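Local structure of sensor protein QseC (Escherichia coli, 3JZ3) at residues 98-103 with 139-144; 127-132 with 150-155. The protein acts as the histidine sensor kinase of the QseB/QseC two-component system, probably autophosphorylating from ATP, and activates the flagella regulon, this chain being its cytoplasmic segment. All blocks are in the same frame, centred on the assembly; numbering follows the deposited sequence.

Contact 1: residues 98-103 with 139-144; sequences IDVRLT and VDVTLN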
loop_
_atom_site.group_PDB
_atom_site.type_symbol
_atom_site.label_atom_id
_atom_site.label_comp_id
_atom_site.label_asym_id
_atom_site.label_seq_id
_atom_site.Cartn_x
_atom_site.Cartn_y
_atom_site.Cartn_z
ATOM N N ILE B 98 0.946 -24.803 -2.074
ATOM C CA ILE B 98 -0.167 -24.338 -2.908
ATOM C C ILE B 98 0.362 -23.883 -4.268
ATOM O O ILE B 98 1.207 -22.990 -4.347
ATOM C CB ILE B 98 -0.951 -23.166 -2.245
ATOM C CG1 ILE B 98 -1.332 -23.484 -0.786
ATOM C CG2 ILE B 98 -2.172 -22.773 -3.084
ATOM C CD1 ILE B 98 -2.408 -24.551 -0.605
ATOM N N ASP B 99 -0.135 -24.506 -5.332
ATOM C CA ASP B 99 0.258 -24.134 -6.689
ATOM C C ASP B 99 -0.708 -23.125 -7.295
ATOM O O ASP B 99 -1.926 -23.269 -7.167
ATOM C CB ASP B 99 0.356 -25.373 -7.578
ATOM C CG ASP B 99 1.676 -26.102 -7.422
ATOM O OD1 ASP B 99 2.379 -25.886 -6.409
ATOM O OD2 ASP B 99 2.014 -26.899 -8.325
ATOM N N VAL B 100 -0.157 -22.104 -7.947
ATOM C CA VAL B 100 -0.967 -21.086 -8.618
ATOM C C VAL B 100 -0.787 -21.181 -10.133
ATOM O O VAL B 100 0.314 -21.001 -10.657
ATOM C CB VAL B 100 -0.650 -19.653 -8.117
ATOM C CG1 VAL B 100 -1.573 -18.635 -8.778
ATOM C CG2 VAL B 100 -0.783 -19.568 -6.601
ATOM N N ARG B 101 -1.882 -21.478 -10.824
ATOM C CA ARG B 101 -1.870 -21.655 -12.266
ATOM C C ARG B 101 -2.538 -20.469 -12.933
ATOM O O ARG B 101 -3.704 -20.174 -12.665
ATOM C CB ARG B 101 -2.589 -22.953 -12.646
ATOM C CG ARG B 101 -2.812 -23.155 -14.144
ATOM C CD ARG B 101 -3.707 -24.363 -14.419
ATOM N NE ARG B 101 -3.083 -25.607 -13.971
ATOM C CZ ARG B 101 -3.729 -26.621 -13.401
ATOM N NH1 ARG B 101 -5.040 -26.558 -13.191
ATOM N NH2 ARG B 101 -3.055 -27.701 -13.029
ATOM N N LEU B 102 -1.790 -19.794 -13.801
ATOM C CA LEU B 102 -2.328 -18.694 -14.594
ATOM C C LEU B 102 -2.576 -19.116 -16.041
ATOM O O LEU B 102 -1.649 -19.476 -16.764
ATOM C CB LEU B 102 -1.404 -17.475 -14.538
ATOM C CG LEU B 102 -1.840 -16.251 -15.352
ATOM C CD1 LEU B 102 -3.082 -15.595 -14.760
ATOM C CD2 LEU B 102 -0.703 -15.251 -15.459
ATOM N N THR B 103 -3.842 -19.074 -16.441
ATOM C CA THR B 103 -4.252 -19.387 -17.804
ATOM C C THR B 103 -4.707 -18.100 -18.488
ATOM O O THR B 103 -5.500 -17.338 -17.931
ATOM C CB THR B 103 -5.397 -20.428 -17.820
ATOM O OG1 THR B 103 -4.967 -21.623 -17.156
ATOM C CG2 THR B 103 -5.808 -20.774 -19.239
ATOM N N VAL B 139 -4.682 -23.439 -7.265
ATOM C CA VAL B 139 -5.474 -22.229 -7.482
ATOM C C VAL B 139 -5.438 -21.862 -8.965
ATOM O O VAL B 139 -4.364 -21.695 -9.542
ATOM C CB VAL B 139 -4.966 -21.040 -6.629
ATOM C CG1 VAL B 139 -5.745 -19.766 -6.953
ATOM C CG2 VAL B 139 -5.068 -21.367 -5.142
ATOM N N ASP B 140 -6.617 -21.741 -9.571
ATOM C CA ASP B 140 -6.740 -21.404 -10.988
ATOM C C ASP B 140 -7.106 -19.942 -11.207
ATOM O O ASP B 140 -8.181 -19.498 -10.796
ATOM C CB ASP B 140 -7.783 -22.300 -11.666
ATOM C CG ASP B 140 -7.319 -23.731 -11.806
ATOM O OD1 ASP B 140 -6.274 -23.953 -12.449
ATOM O OD2 ASP B 140 -8.007 -24.636 -11.281
ATOM N N VAL B 141 -6.209 -19.211 -11.864
ATOM C CA VAL B 141 -6.476 -17.836 -12.286
ATOM C C VAL B 141 -6.576 -17.808 -13.808
ATOM O O VAL B 141 -5.627 -18.176 -14.502
ATOM C CB VAL B 141 -5.387 -16.847 -11.803
ATOM C CG1 VAL B 141 -5.772 -15.410 -12.142
ATOM C CG2 VAL B 141 -5.158 -16.986 -10.305
ATOM N N THR B 142 -7.724 -17.371 -14.316
ATOM C CA THR B 142 -8.007 -17.422 -15.746
ATOM C C THR B 142 -8.459 -16.064 -16.271
ATOM O O THR B 142 -9.362 -15.449 -15.715
ATOM C CB THR B 142 -9.097 -18.477 -16.064
ATOM O OG1 THR B 142 -8.678 -19.760 -15.584
ATOM C CG2 THR B 142 -9.358 -18.574 -17.567
ATOM N N LEU B 143 -7.823 -15.602 -17.341
ATOM C CA LEU B 143 -8.257 -14.388 -18.012
ATOM C C LEU B 143 -8.971 -14.731 -19.316
ATOM O O LEU B 143 -8.387 -15.355 -20.207
ATOM C CB LEU B 143 -7.072 -13.458 -18.283
ATOM C CG LEU B 143 -7.343 -12.187 -19.094
ATOM C CD1 LEU B 143 -8.329 -11.253 -18.388
ATOM C CD2 LEU B 143 -6.032 -11.471 -19.398
ATOM N N ASN B 144 -10.234 -14.322 -19.404
ATOM C CA ASN B 144 -11.033 -14.466 -20.616
ATOM C C ASN B 144 -11.301 -13.090 -21.234
ATOM O O ASN B 144 -10.934 -12.066 -20.649
ATOM C CB ASN B 144 -12.337 -15.199 -20.301
ATOM C CG ASN B 144 -12.100 -16.596 -19.767
ATOM O OD1 ASN B 144 -11.449 -17.413 -20.417
ATOM N ND2 ASN B 144 -12.616 -16.877 -18.574
#

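Contact 2: residues 127-132 with 150-155; sequences DNAVRY and VRDNGP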
loop_
_atom_site.group_PDB
_atom_site.type_symbol
_atom_site.label_atom_id
_atom_site.label_comp_id
_atom_site.label_asym_id
_atom_site.label_seq_id
_atom_site.Cartn_x
_atom_site.Cartn_y
_atom_site.Cartn_z
ATOM N N ASP B 127 -5.439 -13.860 -2.397
ATOM C CA ASP B 127 -5.145 -14.186 -1.000
ATOM C C ASP B 127 -6.236 -15.058 -0.391
ATOM O O ASP B 127 -5.940 -16.001 0.340
ATOM C CB ASP B 127 -4.968 -12.912 -0.167
ATOM C CG ASP B 127 -3.719 -12.129 -0.545
ATOM O OD1 ASP B 127 -2.867 -12.658 -1.290
ATOM O OD2 ASP B 127 -3.591 -10.974 -0.089
ATOM N N ASN B 128 -7.491 -14.736 -0.705
ATOM C CA ASN B 128 -8.637 -15.529 -0.275
ATOM C C ASN B 128 -8.606 -16.954 -0.837
ATOM O O ASN B 128 -8.919 -17.914 -0.123
ATOM C CB ASN B 128 -9.945 -14.828 -0.654
ATOM C CG ASN B 128 -11.179 -15.635 -0.273
ATOM O OD1 ASN B 128 -11.259 -16.194 0.822
ATOM N ND2 ASN B 128 -12.152 -15.693 -1.179
ATOM N N ALA B 129 -8.224 -17.088 -2.107
ATOM C CA ALA B 129 -8.168 -18.395 -2.764
ATOM C C ALA B 129 -7.021 -19.262 -2.244
ATOM O O ALA B 129 -7.168 -20.476 -2.124
ATOM C CB ALA B 129 -8.080 -18.238 -4.271
ATOM N N VAL B 130 -5.886 -18.635 -1.934
ATOM C CA VAL B 130 -4.732 -19.348 -1.377
ATOM C C VAL B 130 -4.990 -19.749 0.083
ATOM O O VAL B 130 -4.433 -20.736 0.580
ATOM C CB VAL B 130 -3.440 -18.488 -1.482
ATOM C CG1 VAL B 130 -2.280 -19.125 -0.725
ATOM C CG2 VAL B 130 -3.054 -18.284 -2.939
ATOM N N ARG B 131 -5.902 -18.942 0.760
ATOM C CA ARG B 131 -6.062 -19.124 2.224
ATOM C C ARG B 131 -6.914 -20.359 2.537
ATOM O O ARG B 131 -6.587 -21.140 3.435
ATOM C CB ARG B 131 -6.676 -17.854 2.832
ATOM C CG ARG B 131 -7.100 -17.949 4.281
ATOM C CD ARG B 131 -7.867 -16.701 4.678
ATOM N NE ARG B 131 -8.131 -16.657 6.117
ATOM C CZ ARG B 131 -7.285 -16.166 7.021
ATOM N NH1 ARG B 131 -6.103 -15.669 6.646
ATOM N NH2 ARG B 131 -7.622 -16.172 8.310
ATOM N N TYR B 132 -8.001 -20.542 1.779
ATOM C CA TYR B 132 -8.895 -21.673 1.984
ATOM C C TYR B 132 -8.546 -22.855 1.075
ATOM O O TYR B 132 -9.330 -23.798 0.931
ATOM C CB TYR B 132 -10.352 -21.234 1.808
ATOM C CG TYR B 132 -10.809 -20.272 2.882
ATOM C CD1 TYR B 132 -11.309 -20.740 4.098
ATOM C CD2 TYR B 132 -10.727 -18.893 2.692
ATOM C CE1 TYR B 132 -11.723 -19.861 5.093
ATOM C CE2 TYR B 132 -11.137 -18.006 3.680
ATOM C CZ TYR B 132 -11.633 -18.497 4.876
ATOM O OH TYR B 132 -12.042 -17.622 5.857
ATOM N N VAL B 150 -10.980 -16.431 -10.533
ATOM C CA VAL B 150 -10.101 -16.993 -9.515
ATOM C C VAL B 150 -10.867 -18.134 -8.847
ATOM O O VAL B 150 -12.001 -17.954 -8.399
ATOM C CB VAL B 150 -9.651 -15.928 -8.485
ATOM C CG1 VAL B 150 -8.628 -16.507 -7.514
ATOM C CG2 VAL B 150 -9.074 -14.706 -9.195
ATOM N N ARG B 151 -10.246 -19.310 -8.798
ATOM C CA ARG B 151 -10.928 -20.541 -8.413
ATOM C C ARG B 151 -10.020 -21.435 -7.569
ATOM O O ARG B 151 -8.877 -21.697 -7.943
ATOM C CB ARG B 151 -11.374 -21.279 -9.678
ATOM C CG ARG B 151 -12.042 -22.617 -9.451
ATOM C CD ARG B 151 -11.740 -23.559 -10.606
ATOM N NE ARG B 151 -12.519 -24.794 -10.537
ATOM C CZ ARG B 151 -12.233 -25.832 -9.755
ATOM N NH1 ARG B 151 -11.177 -25.805 -8.948
ATOM N NH2 ARG B 151 -13.014 -26.904 -9.775
ATOM N N ASP B 152 -10.538 -21.901 -6.435
ATOM C CA ASP B 152 -9.796 -22.804 -5.549
ATOM C C ASP B 152 -10.542 -24.121 -5.315
ATOM O O ASP B 152 -11.660 -24.302 -5.800
ATOM C CB ASP B 152 -9.472 -22.111 -4.214
ATOM C CG ASP B 152 -10.720 -21.691 -3.447
ATOM O OD1 ASP B 152 -11.025 -20.479 -3.421
ATOM O OD2 ASP B 152 -11.397 -22.572 -2.869
ATOM N N ASN B 153 -9.912 -25.029 -4.569
ATOM C CA ASN B 153 -10.500 -26.328 -4.225
ATOM C C ASN B 153 -10.907 -26.445 -2.755
ATOM O O ASN B 153 -11.001 -27.550 -2.214
ATOM C CB ASN B 153 -9.529 -27.458 -4.583
ATOM C CG ASN B 153 -9.398 -27.662 -6.074
ATOM O OD1 ASN B 153 -10.383 -27.921 -6.768
ATOM N ND2 ASN B 153 -8.173 -27.556 -6.578
ATOM N N GLY B 154 -11.147 -25.304 -2.116
ATOM C CA GLY B 154 -11.517 -25.269 -0.704
ATOM C C GLY B 154 -13.009 -25.402 -0.454
ATOM O O GLY B 154 -13.770 -25.708 -1.377
ATOM N N PRO B 155 -13.438 -25.174 0.806
ATOM C CA PRO B 155 -14.843 -25.271 1.226
ATOM C C PRO B 155 -15.769 -24.299 0.491
ATOM O O PRO B 155 -15.318 -23.261 0.000
ATOM C CB PRO B 155 -14.787 -24.915 2.718
ATOM C CG PRO B 155 -13.378 -25.187 3.127
ATOM C CD PRO B 155 -12.559 -24.814 1.934
#

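Contact 1: residues 98-103 with 139-144
Val139 lies opposite Val100 and bonds through its backbone to the flanking Asp99 and Arg101, pairing edge strand 99-104 in parallel with strand 138-143 in the mixed sheet of the GHKL-type ATP-binding domain. The Val139 amide donates to Asp99 O, N to O 2.8 Å, and its carbonyl accepts from the residue two on from Asp99, Arg101 N to Val139 O also being 2.8 Å. One step along, Val141 repeats the pattern: its amide reaches Arg101 O, its carbonyl takes the Thr103 amide, and Thr103 O in turn accepts from Leu143 N. All five backbone bonds are nearly straight, so the edge strand is tied down along its length.

The side chains divide between two faces. Val100, Leu102, Val139 and Val141 point to the face covered by helices 78-95 and 115-131, where Val139 touches Ala129 and Val141 touches Leu126. Leu102 leans across toward its neighbour, CD1 lying 3.8 Å from Val141 CG1. At the start of the pairing, Val139 CG2, set beside its own backbone N, meets Ile98 CG2 at 3.8 Å.

Thr103, Thr142, Arg101 and Asp140 occupy the opposite face. Arg101 and Asp140 lie alongside each other and point the same way. The Arg101 chain runs extended as far as CD and then bends (chi3 -64°), which curls the guanidinium back toward the carboxylate, while Asp140 also contacts Arg151 on the following strand. Arg101 CD passes 3.3 Å from Asp140 OD1. The resulting salt bridge rests on a single polar contact between the two groups, and it is a bent one, with 135° at the hydrogen. Arg101 NH1 lies 3.0 Å from Asp140 OD1, on the syn lone pair, and that oxygen sits 31° out of the guanidinium plane.

Contact 2: residues 127-132 with 150-155
Ala129 and Asp152 bring together two sequence motifs of the GHKL ATPases, the N box near the end of helix 115-131 and the Asp-Asn-Gly-Pro start of the G1 box that follows strand 147-151. The helix presents the methyl of Ala129, whose CB rests on Val150 CG1 at 3.7 Å and also faces the carboxylate of Asp152. With chi1 at -174°, Val150 swings CG1 opposite its backbone N and onto the alanine methyl. Asp152 comes in against the backbone of the last helical turn, with CB 3.5 Å from Ala129 O and OD1 3.6 Å from Ala129 CA. That carbonyl is hydrogen-bonded to Ser133 OG, just past the helix.

In relatives both motifs line the nucleotide pocket, and this junction probably borders the ATP site here too. The Asp152 carboxylate is itself fixed by the loop it begins. Its CG stands between the backbone N and the carbonyl carbon (chi1 61°), from where Asp152 OD2 accepts Gly154 N at 2.8 Å through the anti lone pair. This closes an Asx turn, and a weak bond from Phe208 N reaches the same oxygen.

Farther out, Tyr132, the first residue to leave helical geometry, turns its carbonyl toward the loop. Gly154, with no side chain in the way, lets Tyr132 O approach its CA to 3.1 Å in a CA-H...O contact. The ring of Pro155 closes on that same oxygen, CD lying 3.5 Å from Tyr132 O, and also skirts Tyr132 CB. On the far side of the turn Arg151 NH1 donates to Asn153 OD1, 3.1 Å away, from above the amide plane.

How the contacts relate
Strand 138-143 brings the two contacts together: contact 1 pairs it with the edge strand, and contact 2 lies where helix 115-131, just before it in the chain, meets the end of strand 147-151, just after it. Asp140 N probably donates to Arg151 O, and Val139 CG2 packs on Ala129 O, so Val139 serves both. Contact 1 is a regular ladder of backbone bonds, with a largely buried apolar face and a more exposed polar one. Contact 2 is smaller and irregular: its two segments meet through van der Waals contacts and one CA-H...O contact, buried at Ala129, Val150 and Asp152 and running out to exposed Tyr132 and Pro155.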